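Local coordinates for glutathione reductase (Bartonella henselae, PDB 3O0H), which probably catalyses the NADPH-dependent reduction of glutathione disulfide to glutathione, using a bound flavin-adenine dinucleotide as redox cofactor, at residues S36-L44 with T334-V345; E156-A164 with T316-V327. One frame throughout, in Å; residues are numbered along the deposited sequence. Where two conformers were deposited one is given.

Contact 1 (S36-L44 with T334-V345); sequences SGGVRAARL and TPVAIHDAMCFV. With FAD (flavin-adenine dinucleotide), chain H.
Arg-40 leaves its helix with CG opposite the backbone N (chi1 179°) and then bends twice, at chi2 and chi3, which folds the guanidinium back against Ile-338 and Met-342 of the partner helix. These two helices belong to the FAD-binding Rossmann-type domain: 36-44 carries the last glycine, Gly-38, of what appears to be a GxGxxG turn, and 334-345 runs beside it in nearly the same direction, the axes 7.6 Å apart and inclined by 29°. CG2 of Ile-338 lies over one face of the guanidinium, while SD of Met-342 sits in its plane at the edge and accepts a weak hydrogen bond from Arg-40 NH1 at 3.5 Å. The same sulfur also meets CD1 of Leu-44, one helical turn after Arg-40, the two side chains crossing at about a right angle. Small residues in the middle of the interface are consistent with this close approach of the helices. Gly-37 faces Ala-337 with their CA atoms 4.6 Å apart, and Ala-41 faces Ala-341, whose CB also rests 3.2 Å from Gly-37 O. Farther along, Val-345 CG2 and the ring of Phe-344 close round Ala-41.

At the N-terminal ends both helices turn their amides to the cofactor. Gly-37 N donates to FAD O1P, which a helix start would probably help to stabilise, and Thr-334 N donates to the flavin carbonyl O2. Cys-64, one half of the Cys-64–Cys-69 disulfide, packs on Ser-36 and Thr-334. Between these last two, Thr-334 OG1 donates a hydrogen bond to Ser-36 OG at 3.0 Å.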
loop_
_atom_site.group_PDB
_atom_site.type_symbol
_atom_site.label_atom_id
_atom_site.label_comp_id
_atom_site.label_asym_id
_atom_site.label_seq_id
_atom_site.Cartn_x
_atom_site.Cartn_y
_atom_site.Cartn_z
ATOM N N SER B 36 5.239 -13.797 21.062
ATOM C CA SER B 36 4.359 -12.673 20.761
ATOM C C SER B 36 3.302 -12.433 21.866
ATOM O O SER B 36 3.100 -11.274 22.323
ATOM C CB SER B 36 3.697 -12.868 19.406
ATOM O OG SER B 36 4.697 -12.912 18.379
ATOM N N GLY B 37 2.661 -13.521 22.294
ATOM C CA GLY B 37 1.601 -13.466 23.277
ATOM C C GLY B 37 2.129 -13.328 24.700
ATOM O O GLY B 37 1.684 -12.455 25.439
ATOM N N GLY B 38 3.084 -14.189 25.067
ATOM C CA GLY B 38 3.647 -14.191 26.422
ATOM C C GLY B 38 4.288 -12.876 26.817
ATOM O O GLY B 38 4.108 -12.384 27.929
ATOM N N VAL B 39 5.066 -12.311 25.902
ATOM C CA VAL B 39 5.818 -11.099 26.229
ATOM C C VAL B 39 4.870 -9.923 26.388
ATOM O O VAL B 39 5.084 -9.054 27.282
ATOM C CB VAL B 39 6.959 -10.852 25.209
ATOM C CG1 VAL B 39 6.417 -10.282 23.907
ATOM C CG2 VAL B 39 8.021 -9.951 25.824
ATOM N N ARG B 40 3.781 -9.900 25.605
ATOM C CA ARG B 40 2.788 -8.839 25.737
ATOM C C ARG B 40 2.087 -8.942 27.075
ATOM O O ARG B 40 1.984 -7.946 27.778
ATOM C CB ARG B 40 1.731 -8.837 24.627
ATOM C CG ARG B 40 0.665 -7.698 24.796
ATOM C CD ARG B 40 1.249 -6.275 24.659
ATOM N NE ARG B 40 1.873 -6.019 23.350
ATOM C CZ ARG B 40 1.239 -5.456 22.306
ATOM N NH1 ARG B 40 -0.056 -5.123 22.347
ATOM N NH2 ARG B 40 1.883 -5.290 21.188
ATOM N N ALA B 41 1.631 -10.157 27.418
ATOM C CA ALA B 41 0.898 -10.396 28.651
ATOM C C ALA B 41 1.718 -10.057 29.888
ATOM O O ALA B 41 1.231 -9.399 30.827
ATOM C CB ALA B 41 0.441 -11.882 28.731
ATOM N N ALA B 42 2.936 -10.552 29.918
ATOM C CA ALA B 42 3.815 -10.345 31.058
ATOM C C ALA B 42 4.153 -8.872 31.287
ATOM O O ALA B 42 4.114 -8.421 32.434
ATOM C CB ALA B 42 5.091 -11.148 30.909
ATOM N N ARG B 43 4.486 -8.139 30.215
ATOM C CA ARG B 43 4.860 -6.708 30.328
ATOM C C ARG B 43 3.672 -5.928 30.848
ATOM O O ARG B 43 3.833 -5.090 31.761
ATOM C CB ARG B 43 5.362 -6.119 28.999
ATOM C CG ARG B 43 5.624 -4.585 29.017
ATOM C CD ARG B 43 6.316 -4.098 27.696
ATOM N NE ARG B 43 5.487 -4.336 26.516
ATOM C CZ ARG B 43 4.445 -3.590 26.127
ATOM N NH1 ARG B 43 3.776 -3.927 25.031
ATOM N NH2 ARG B 43 4.073 -2.500 26.789
ATOM N N LEU B 44 2.476 -6.234 30.334
ATOM C CA LEU B 44 1.294 -5.495 30.731
ATOM C C LEU B 44 0.936 -5.769 32.209
ATOM O O LEU B 44 0.622 -4.844 32.927
ATOM C CB LEU B 44 0.085 -5.820 29.871
ATOM C CG LEU B 44 0.066 -5.328 28.430
ATOM C CD1 LEU B 44 -1.194 -5.944 27.761
ATOM C CD2 LEU B 44 0.046 -3.802 28.372
ATOM N N THR B 334 0.952 -13.850 14.601
ATOM C CA THR B 334 1.446 -13.044 15.670
ATOM C C THR B 334 0.400 -12.026 16.166
ATOM O O THR B 334 0.227 -11.872 17.354
ATOM C CB THR B 334 2.751 -12.372 15.283
ATOM O OG1 THR B 334 3.824 -13.310 15.507
ATOM C CG2 THR B 334 2.988 -11.094 16.123
ATOM N N PRO B 335 -0.296 -11.338 15.270
ATOM C CA PRO B 335 -1.273 -10.376 15.785
ATOM C C PRO B 335 -2.391 -11.000 16.593
ATOM O O PRO B 335 -2.915 -10.365 17.530
ATOM C CB PRO B 335 -1.830 -9.746 14.518
ATOM C CG PRO B 335 -0.761 -9.922 13.522
ATOM C CD PRO B 335 -0.116 -11.185 13.813
ATOM N N VAL B 336 -2.733 -12.234 16.273
ATOM C CA VAL B 336 -3.757 -12.944 17.005
ATOM C C VAL B 336 -3.266 -13.337 18.401
ATOM O O VAL B 336 -4.005 -13.245 19.367
ATOM C CB VAL B 336 -4.262 -14.127 16.237
ATOM C CG1 VAL B 336 -5.368 -14.842 17.027
ATOM C CG2 VAL B 336 -4.845 -13.668 14.874
ATOM N N ALA B 337 -2.014 -13.800 18.489
ATOM C CA ALA B 337 -1.387 -14.053 19.798
ATOM C C ALA B 337 -1.336 -12.792 20.689
ATOM O O ALA B 337 -1.567 -12.857 21.886
ATOM C CB ALA B 337 0.034 -14.616 19.621
ATOM N N ILE B 338 -1.019 -11.634 20.103
ATOM C CA ILE B 338 -1.022 -10.337 20.833
ATOM C C ILE B 338 -2.457 -10.006 21.315
ATOM O O ILE B 338 -2.666 -9.590 22.478
ATOM C CB ILE B 338 -0.383 -9.183 19.947
ATOM C CG1 ILE B 338 1.132 -9.484 19.727
ATOM C CG2 ILE B 338 -0.632 -7.789 20.599
ATOM C CD1 ILE B 338 1.865 -8.651 18.624
ATOM N N HIS B 339 -3.425 -10.123 20.401
ATOM C CA HIS B 339 -4.854 -9.938 20.691
ATOM C C HIS B 339 -5.294 -10.804 21.877
ATOM O O HIS B 339 -5.934 -10.308 22.846
ATOM C CB HIS B 339 -5.655 -10.334 19.438
ATOM C CG HIS B 339 -7.151 -10.210 19.578
ATOM N ND1 HIS B 339 -7.796 -8.991 19.634
ATOM C CD2 HIS B 339 -8.128 -11.152 19.648
ATOM C CE1 HIS B 339 -9.101 -9.189 19.761
ATOM N NE2 HIS B 339 -9.330 -10.488 19.777
ATOM N N ASP B 340 -4.950 -12.095 21.800
ATOM C CA ASP B 340 -5.219 -13.047 22.915
ATOM C C ASP B 340 -4.652 -12.495 24.245
ATOM O O ASP B 340 -5.322 -12.522 25.273
ATOM C CB ASP B 340 -4.563 -14.390 22.664
ATOM C CG ASP B 340 -5.275 -15.269 21.609
ATOM O OD1 ASP B 340 -6.359 -14.935 21.130
ATOM O OD2 ASP B 340 -4.705 -16.339 21.287
ATOM N N ALA B 341 -3.403 -12.014 24.213
ATOM C CA ALA B 341 -2.729 -11.502 25.415
ATOM C C ALA B 341 -3.462 -10.329 25.997
ATOM O O ALA B 341 -3.636 -10.243 27.221
ATOM C CB ALA B 341 -1.224 -11.143 25.137
ATOM N N MET B 342 -3.933 -9.429 25.126
ATOM C CA MET B 342 -4.681 -8.275 25.591
ATOM C C MET B 342 -5.978 -8.721 26.242
ATOM O O MET B 342 -6.390 -8.153 27.257
ATOM C CB MET B 342 -4.999 -7.291 24.456
ATOM C CG MET B 342 -3.764 -6.787 23.641
ATOM S SD MET B 342 -2.675 -5.768 24.628
ATOM C CE MET B 342 -3.540 -4.167 24.487
ATOM N N CYS B 343 -6.637 -9.699 25.632
ATOM C CA CYS B 343 -7.877 -10.240 26.194
ATOM C C CYS B 343 -7.612 -10.879 27.549
ATOM O O CYS B 343 -8.388 -10.705 28.498
ATOM C CB CYS B 343 -8.503 -11.251 25.224
ATOM S SG CYS B 343 -9.127 -10.469 23.731
ATOM N N PHE B 344 -6.497 -11.600 27.655
ATOM C CA PHE B 344 -6.138 -12.258 28.920
ATOM C C PHE B 344 -5.920 -11.254 30.048
ATOM O O PHE B 344 -6.444 -11.437 31.121
ATOM C CB PHE B 344 -4.889 -13.146 28.752
ATOM C CG PHE B 344 -4.154 -13.383 30.022
ATOM C CD1 PHE B 344 -4.653 -14.272 30.978
ATOM C CD2 PHE B 344 -2.999 -12.665 30.313
ATOM C CE1 PHE B 344 -3.965 -14.473 32.194
ATOM C CE2 PHE B 344 -2.313 -12.865 31.512
ATOM C CZ PHE B 344 -2.797 -13.774 32.452
ATOM N N VAL B 345 -5.205 -10.161 29.784
ATOM C CA VAL B 345 -4.908 -9.183 30.824
ATOM C C VAL B 345 -6.170 -8.485 31.346
ATOM O O VAL B 345 -6.342 -8.335 32.563
ATOM C CB VAL B 345 -3.846 -8.161 30.411
ATOM C CG1 VAL B 345 -3.644 -7.140 31.553
ATOM C CG2 VAL B 345 -2.514 -8.863 30.080
HETATM P PA FAD H . 5.821 -17.985 20.082
HETATM O O1A FAD H . 6.223 -19.131 19.206
HETATM O O2A FAD H . 6.109 -16.628 19.499
HETATM O O5B FAD H . 6.477 -18.063 21.536
HETATM C C5B FAD H . 6.556 -19.243 22.308
HETATM C C4B FAD H . 7.828 -19.111 23.120
HETATM O O4B FAD H . 7.855 -20.048 24.187
HETATM C C3B FAD H . 9.103 -19.340 22.316
HETATM O O3B FAD H . 10.007 -18.246 22.503
HETATM C C2B FAD H . 9.686 -20.620 22.885
HETATM O O2B FAD H . 11.093 -20.583 22.883
HETATM C C1B FAD H . 9.189 -20.636 24.290
HETATM N N9A FAD H . 8.864 -21.898 24.976
HETATM C C8A FAD H . 8.091 -22.925 24.521
HETATM N N7A FAD H . 7.934 -23.808 25.519
HETATM C C5A FAD H . 8.606 -23.326 26.606
HETATM C C6A FAD H . 8.724 -23.758 27.900
HETATM N N6A FAD H . 8.182 -24.905 28.336
HETATM N N1A FAD H . 9.459 -23.011 28.789
HETATM C C2A FAD H . 10.021 -21.826 28.376
HETATM N N3A FAD H . 9.879 -21.377 27.106
HETATM C C4A FAD H . 9.138 -22.115 26.267
HETATM N N1 FAD H . 2.772 -14.916 11.757
HETATM C C2 FAD H . 2.285 -13.743 11.215
HETATM O O2 FAD H . 1.327 -13.109 11.725
HETATM N N3 FAD H . 2.855 -13.251 10.107
HETATM C C4 FAD H . 3.943 -13.850 9.494
HETATM O O4 FAD H . 4.418 -13.285 8.500
HETATM C C4X FAD H . 4.442 -15.035 10.035
HETATM N N5 FAD H . 5.525 -15.670 9.490
HETATM C C5X FAD H . 6.001 -16.828 10.104
HETATM C C6 FAD H . 7.087 -17.463 9.526
HETATM C C7 FAD H . 7.616 -18.613 10.098
HETATM C C7M FAD H . 8.817 -19.263 9.434
HETATM C C8 FAD H . 7.058 -19.122 11.254
HETATM C C8M FAD H . 7.591 -20.397 11.875
HETATM C C9 FAD H . 5.951 -18.505 11.824
HETATM C C9A FAD H . 5.415 -17.352 11.241
HETATM N N10 FAD H . 4.321 -16.694 11.776
HETATM C C10 FAD H . 3.857 -15.541 11.194
HETATM C "C1'" FAD H . 3.621 -17.184 12.981
HETATM C "C2'" FAD H . 4.041 -16.501 14.258
HETATM O "O2'" FAD H . 5.421 -16.735 14.461
HETATM C "C3'" FAD H . 3.243 -17.096 15.389
HETATM O "O3'" FAD H . 1.852 -17.146 15.126
HETATM C "C4'" FAD H . 3.559 -16.384 16.686
HETATM O "O4'" FAD H . 4.971 -16.444 16.903
HETATM C "C5'" FAD H . 2.853 -17.053 17.859
HETATM O "O5'" FAD H . 3.108 -16.327 19.082
HETATM P P FAD H . 3.077 -17.192 20.434
HETATM O O1P FAD H . 3.188 -16.269 21.626
HETATM O O2P FAD H . 1.842 -18.067 20.447
HETATM O O3P FAD H . 4.267 -18.239 20.388
#

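Contact 2 (E156-A164 with T316-V327). With FAD (flavin-adenine dinucleotide), chain H.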
loop_
_atom_site.group_PDB
_atom_site.type_symbol
_atom_site.label_atom_id
_atom_site.label_comp_id
_atom_site.label_asym_id
_atom_site.label_seq_id
_atom_site.Cartn_x
_atom_site.Cartn_y
_atom_site.Cartn_z
ATOM N N GLU B 156 0.426 -17.787 41.635
ATOM C CA GLU B 156 -0.998 -17.781 41.821
ATOM C C GLU B 156 -1.719 -18.064 40.539
ATOM O O GLU B 156 -2.684 -18.804 40.555
ATOM C CB GLU B 156 -1.484 -16.422 42.365
ATOM C CG GLU B 156 -2.971 -16.403 42.686
ATOM C CD GLU B 156 -3.386 -15.153 43.479
ATOM O OE1 GLU B 156 -2.564 -14.200 43.653
ATOM O OE2 GLU B 156 -4.549 -15.134 43.948
ATOM N N LYS B 157 -1.296 -17.386 39.476
ATOM C CA LYS B 157 -1.862 -17.493 38.147
ATOM C C LYS B 157 -0.746 -17.944 37.232
ATOM O O LYS B 157 0.396 -17.548 37.408
ATOM C CB LYS B 157 -2.415 -16.168 37.651
ATOM C CG LYS B 157 -3.664 -15.684 38.368
ATOM C CD LYS B 157 -4.088 -14.282 37.856
ATOM C CE LYS B 157 -5.320 -13.726 38.552
ATOM N NZ LYS B 157 -5.274 -13.765 40.008
ATOM N N ILE B 158 -1.077 -18.797 36.284
ATOM C CA ILE B 158 -0.087 -19.263 35.283
ATOM C C ILE B 158 -0.646 -19.088 33.869
ATOM O O ILE B 158 -1.801 -19.471 33.617
ATOM C CB ILE B 158 0.353 -20.730 35.544
ATOM C CG1 ILE B 158 1.060 -20.866 36.901
ATOM C CG2 ILE B 158 1.314 -21.230 34.482
ATOM C CD1 ILE B 158 1.047 -22.238 37.391
ATOM N N LEU B 159 0.189 -18.523 32.973
ATOM C CA LEU B 159 -0.161 -18.310 31.571
ATOM C C LEU B 159 0.706 -19.185 30.670
ATOM O O LEU B 159 1.925 -19.070 30.671
ATOM C CB LEU B 159 0.021 -16.835 31.155
ATOM C CG LEU B 159 -0.308 -16.532 29.696
ATOM C CD1 LEU B 159 -1.822 -16.889 29.402
ATOM C CD2 LEU B 159 0.003 -15.083 29.339
ATOM N N ILE B 160 0.049 -20.060 29.927
ATOM C CA ILE B 160 0.704 -20.950 28.984
ATOM C C ILE B 160 0.762 -20.186 27.657
ATOM O O ILE B 160 -0.272 -19.883 27.056
ATOM C CB ILE B 160 -0.061 -22.255 28.763
ATOM C CG1 ILE B 160 -0.283 -22.994 30.101
ATOM C CG2 ILE B 160 0.683 -23.127 27.710
ATOM C CD1 ILE B 160 -1.512 -24.048 30.062
ATOM N N ALA B 161 1.981 -19.885 27.225
ATOM C CA ALA B 161 2.237 -19.116 25.984
ATOM C C ALA B 161 3.435 -19.753 25.196
ATOM O O ALA B 161 4.351 -19.061 24.730
ATOM C CB ALA B 161 2.493 -17.619 26.323
ATOM N N THR B 162 3.382 -21.065 25.036
ATOM C CA THR B 162 4.500 -21.851 24.528
ATOM C C THR B 162 4.558 -22.016 23.022
ATOM O O THR B 162 5.519 -22.629 22.490
ATOM C CB THR B 162 4.513 -23.259 25.194
ATOM O OG1 THR B 162 3.240 -23.860 25.028
ATOM C CG2 THR B 162 4.799 -23.099 26.688
ATOM N N GLY B 163 3.601 -21.432 22.331
ATOM C CA GLY B 163 3.614 -21.406 20.859
ATOM C C GLY B 163 3.348 -22.761 20.234
ATOM O O GLY B 163 2.578 -23.592 20.782
ATOM N N ALA B 164 3.951 -22.951 19.055
ATOM C CA ALA B 164 3.813 -24.119 18.261
ATOM C C ALA B 164 5.233 -24.698 17.963
ATOM O O ALA B 164 6.291 -24.086 18.317
ATOM C CB ALA B 164 3.041 -23.791 16.951
ATOM N N THR B 316 -8.195 -21.862 30.791
ATOM C CA THR B 316 -8.269 -23.331 30.757
ATOM C C THR B 316 -9.397 -23.858 31.666
ATOM O O THR B 316 -10.152 -23.095 32.323
ATOM C CB THR B 316 -6.898 -24.008 31.135
ATOM O OG1 THR B 316 -6.706 -23.961 32.553
ATOM C CG2 THR B 316 -5.688 -23.308 30.399
ATOM N N ASN B 317 -9.518 -25.188 31.716
ATOM C CA ASN B 317 -10.401 -25.843 32.683
ATOM C C ASN B 317 -9.921 -25.756 34.139
ATOM O O ASN B 317 -10.635 -26.188 35.021
ATOM C CB ASN B 317 -10.663 -27.299 32.280
ATOM C CG ASN B 317 -9.403 -28.165 32.356
ATOM O OD1 ASN B 317 -8.349 -27.770 31.928
ATOM N ND2 ASN B 317 -9.537 -29.348 32.923
ATOM N N VAL B 318 -8.725 -25.223 34.375
ATOM C CA VAL B 318 -8.243 -24.902 35.701
ATOM C C VAL B 318 -8.260 -23.381 35.871
ATOM O O VAL B 318 -7.530 -22.662 35.179
ATOM C CB VAL B 318 -6.814 -25.440 35.939
ATOM C CG1 VAL B 318 -6.336 -25.133 37.372
ATOM C CG2 VAL B 318 -6.812 -26.955 35.666
ATOM N N SER B 319 -9.071 -22.920 36.828
ATOM C CA SER B 319 -9.531 -21.533 36.879
ATOM C C SER B 319 -8.403 -20.474 37.017
ATOM O O SER B 319 -8.626 -19.349 36.672
ATOM C CB SER B 319 -10.610 -21.359 37.971
ATOM O OG SER B 319 -10.033 -21.503 39.283
ATOM N N HIS B 320 -7.227 -20.851 37.503
ATOM C CA HIS B 320 -6.041 -19.939 37.606
ATOM C C HIS B 320 -4.979 -20.173 36.521
ATOM O O HIS B 320 -3.869 -19.614 36.583
ATOM C CB HIS B 320 -5.395 -20.067 38.995
ATOM C CG HIS B 320 -4.750 -21.388 39.225
ATOM N ND1 HIS B 320 -5.468 -22.491 39.644
ATOM C CD2 HIS B 320 -3.464 -21.799 39.057
ATOM C CE1 HIS B 320 -4.642 -23.524 39.733
ATOM N NE2 HIS B 320 -3.430 -23.135 39.368
ATOM N N ILE B 321 -5.322 -20.980 35.511
ATOM C CA ILE B 321 -4.429 -21.244 34.389
ATOM C C ILE B 321 -5.095 -20.778 33.079
ATOM O O ILE B 321 -6.252 -21.156 32.779
ATOM C CB ILE B 321 -3.996 -22.720 34.317
ATOM C CG1 ILE B 321 -3.409 -23.176 35.656
ATOM C CG2 ILE B 321 -2.932 -22.935 33.218
ATOM C CD1 ILE B 321 -3.028 -24.696 35.728
ATOM N N TRP B 322 -4.377 -19.920 32.344
ATOM C CA TRP B 322 -4.872 -19.336 31.096
ATOM C C TRP B 322 -3.891 -19.721 30.019
ATOM O O TRP B 322 -2.832 -20.247 30.333
ATOM C CB TRP B 322 -4.959 -17.808 31.209
ATOM C CG TRP B 322 -6.133 -17.216 32.032
ATOM C CD1 TRP B 322 -7.299 -16.675 31.526
ATOM C CD2 TRP B 322 -6.190 -17.025 33.438
ATOM N NE1 TRP B 322 -8.070 -16.201 32.526
ATOM C CE2 TRP B 322 -7.429 -16.397 33.722
ATOM C CE3 TRP B 322 -5.321 -17.312 34.486
ATOM C CZ2 TRP B 322 -7.827 -16.061 35.009
ATOM C CZ3 TRP B 322 -5.707 -16.981 35.767
ATOM C CH2 TRP B 322 -6.962 -16.365 36.032
ATOM N N ALA B 323 -4.233 -19.486 28.746
ATOM C CA ALA B 323 -3.305 -19.772 27.620
ATOM C C ALA B 323 -3.645 -18.817 26.482
ATOM O O ALA B 323 -4.820 -18.453 26.318
ATOM C CB ALA B 323 -3.411 -21.238 27.128
ATOM N N VAL B 324 -2.636 -18.419 25.706
ATOM C CA VAL B 324 -2.782 -17.468 24.608
ATOM C C VAL B 324 -1.921 -17.957 23.448
ATOM O O VAL B 324 -0.905 -18.646 23.667
ATOM C CB VAL B 324 -2.337 -16.038 25.040
ATOM C CG1 VAL B 324 -3.301 -15.492 26.083
ATOM C CG2 VAL B 324 -0.892 -16.020 25.601
ATOM N N GLY B 325 -2.320 -17.611 22.229
ATOM C CA GLY B 325 -1.462 -17.783 21.090
ATOM C C GLY B 325 -1.628 -19.062 20.382
ATOM O O GLY B 325 -2.670 -19.704 20.530
ATOM N N ASP B 326 -0.551 -19.490 19.684
ATOM C CA ASP B 326 -0.578 -20.689 18.830
ATOM C C ASP B 326 -0.933 -21.922 19.646
ATOM O O ASP B 326 -1.623 -22.838 19.152
ATOM C CB ASP B 326 0.790 -20.921 18.153
ATOM C CG ASP B 326 1.133 -19.909 17.074
ATOM O OD1 ASP B 326 0.342 -18.984 16.792
ATOM O OD2 ASP B 326 2.264 -20.055 16.498
ATOM N N VAL B 327 -0.530 -21.942 20.927
ATOM C CA VAL B 327 -0.741 -23.138 21.734
ATOM C C VAL B 327 -2.241 -23.494 21.939
ATOM O O VAL B 327 -2.591 -24.639 22.256
ATOM C CB VAL B 327 -0.015 -23.006 23.115
ATOM C CG1 VAL B 327 -0.795 -22.033 24.100
ATOM C CG2 VAL B 327 0.180 -24.413 23.734
HETATM P PA FAD H . 5.821 -17.985 20.082
HETATM O O1A FAD H . 6.223 -19.131 19.206
HETATM O O2A FAD H . 6.109 -16.628 19.499
HETATM O O5B FAD H . 6.477 -18.063 21.536
HETATM C C5B FAD H . 6.556 -19.243 22.308
HETATM C C4B FAD H . 7.828 -19.111 23.120
HETATM O O4B FAD H . 7.855 -20.048 24.187
HETATM C C3B FAD H . 9.103 -19.340 22.316
HETATM O O3B FAD H . 10.007 -18.246 22.503
HETATM C C2B FAD H . 9.686 -20.620 22.885
HETATM O O2B FAD H . 11.093 -20.583 22.883
HETATM C C1B FAD H . 9.189 -20.636 24.290
HETATM N N9A FAD H . 8.864 -21.898 24.976
HETATM C C8A FAD H . 8.091 -22.925 24.521
HETATM N N7A FAD H . 7.934 -23.808 25.519
HETATM C C5A FAD H . 8.606 -23.326 26.606
HETATM C C6A FAD H . 8.724 -23.758 27.900
HETATM N N6A FAD H . 8.182 -24.905 28.336
HETATM N N1A FAD H . 9.459 -23.011 28.789
HETATM C C2A FAD H . 10.021 -21.826 28.376
HETATM N N3A FAD H . 9.879 -21.377 27.106
HETATM C C4A FAD H . 9.138 -22.115 26.267
HETATM N N1 FAD H . 2.772 -14.916 11.757
HETATM C C2 FAD H . 2.285 -13.743 11.215
HETATM O O2 FAD H . 1.327 -13.109 11.725
HETATM N N3 FAD H . 2.855 -13.251 10.107
HETATM C C4 FAD H . 3.943 -13.850 9.494
HETATM O O4 FAD H . 4.418 -13.285 8.500
HETATM C C4X FAD H . 4.442 -15.035 10.035
HETATM N N5 FAD H . 5.525 -15.670 9.490
HETATM C C5X FAD H . 6.001 -16.828 10.104
HETATM C C6 FAD H . 7.087 -17.463 9.526
HETATM C C7 FAD H . 7.616 -18.613 10.098
HETATM C C7M FAD H . 8.817 -19.263 9.434
HETATM C C8 FAD H . 7.058 -19.122 11.254
HETATM C C8M FAD H . 7.591 -20.397 11.875
HETATM C C9 FAD H . 5.951 -18.505 11.824
HETATM C C9A FAD H . 5.415 -17.352 11.241
HETATM N N10 FAD H . 4.321 -16.694 11.776
HETATM C C10 FAD H . 3.857 -15.541 11.194
HETATM C "C1'" FAD H . 3.621 -17.184 12.981
HETATM C "C2'" FAD H . 4.041 -16.501 14.258
HETATM O "O2'" FAD H . 5.421 -16.735 14.461
HETATM C "C3'" FAD H . 3.243 -17.096 15.389
HETATM O "O3'" FAD H . 1.852 -17.146 15.126
HETATM C "C4'" FAD H . 3.559 -16.384 16.686
HETATM O "O4'" FAD H . 4.971 -16.444 16.903
HETATM C "C5'" FAD H . 2.853 -17.053 17.859
HETATM O "O5'" FAD H . 3.108 -16.327 19.082
HETATM P P FAD H . 3.077 -17.192 20.434
HETATM O O1P FAD H . 3.188 -16.269 21.626
HETATM O O2P FAD H . 1.842 -18.067 20.447
HETATM O O3P FAD H . 4.267 -18.239 20.388
HETATM O O HOH W 1 1.155 -19.868 22.404
HETATM O O HOH W 2 4.790 -20.776 17.582
#
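Lys-157 lays its aliphatic chain obliquely along the benzo end of the Trp-322 indole, CG coming to 3.6 Å from CZ3. Its CG stands beside the backbone N (chi1 -69°), and with chi2 and chi3 extended, CB, CG and CD pass along CZ3; the bend comes only at chi4, beyond the ring contact. Behind this pair, strands 158-160 and 321-323 run parallel as neighbours in the Rossmann-type sheet of the FAD domain, joined by four backbone hydrogen bonds in which Ile-158 and Ile-160 each use both N and O. On the sheet face of Trp-322, Leu-159 has CG turned away from its own N (chi1 179°), carrying CD1 over the Trp-322–Ala-323 peptide and against Val-324 CG1. On the reverse face, Ile-160 sends CD1 to within 3.6 Å of Ile-321 CG2, while its CB meets Ala-323 CB.

Beyond the strands the two segments continue to the pyrophosphate of FAD. Asp-326 N donates to FAD O2P at 2.9 Å, and its OD1 accepts from the ribityl O3', so one residue grips both phosphate and sugar chain. A water held by Gly-163 N, Val-327 N and Val-324 O also donates to O2P; a second links Ala-164 N and Asp-326 OD2 to O1A. Val-327 CG2 packs at 3.4 Å from Thr-162 OG1, whose polar partner is Asn-289 O.

Strand 321-323 is the outermost of the five parallel strands, with 158-160 between it and 27-32; helix 334-349 packs on the Leu-159 and Trp-322 face, and Phe-138 of strand 136-138 touches Ile-158, Ile-160 and Ile-321 on the other.

How the contacts relate
From the N terminus, strand 27-32 leads into helix 36-47, the first partner of contact 1. The chain later returns to the sheet as strand 158-160, opening contact 2, and closes that loop at strand 321-323, with 151 residues between segments 156-164 and 316-327. Helix 334-349 follows shortly and closes contact 1, whose segments, 36-44 and 334-345, have 289 residues between them and so enclose contact 2 without crossing it. Together they tie the helix pair onto the sheet: Ala-41 CB packs 3.3 Å from Leu-159 CD2, Phe-344 meets Trp-322 edge to face, and Asp-340 OD2 probably accepts a hydrogen bond from Gly-325 N. Both contacts end at the same FAD.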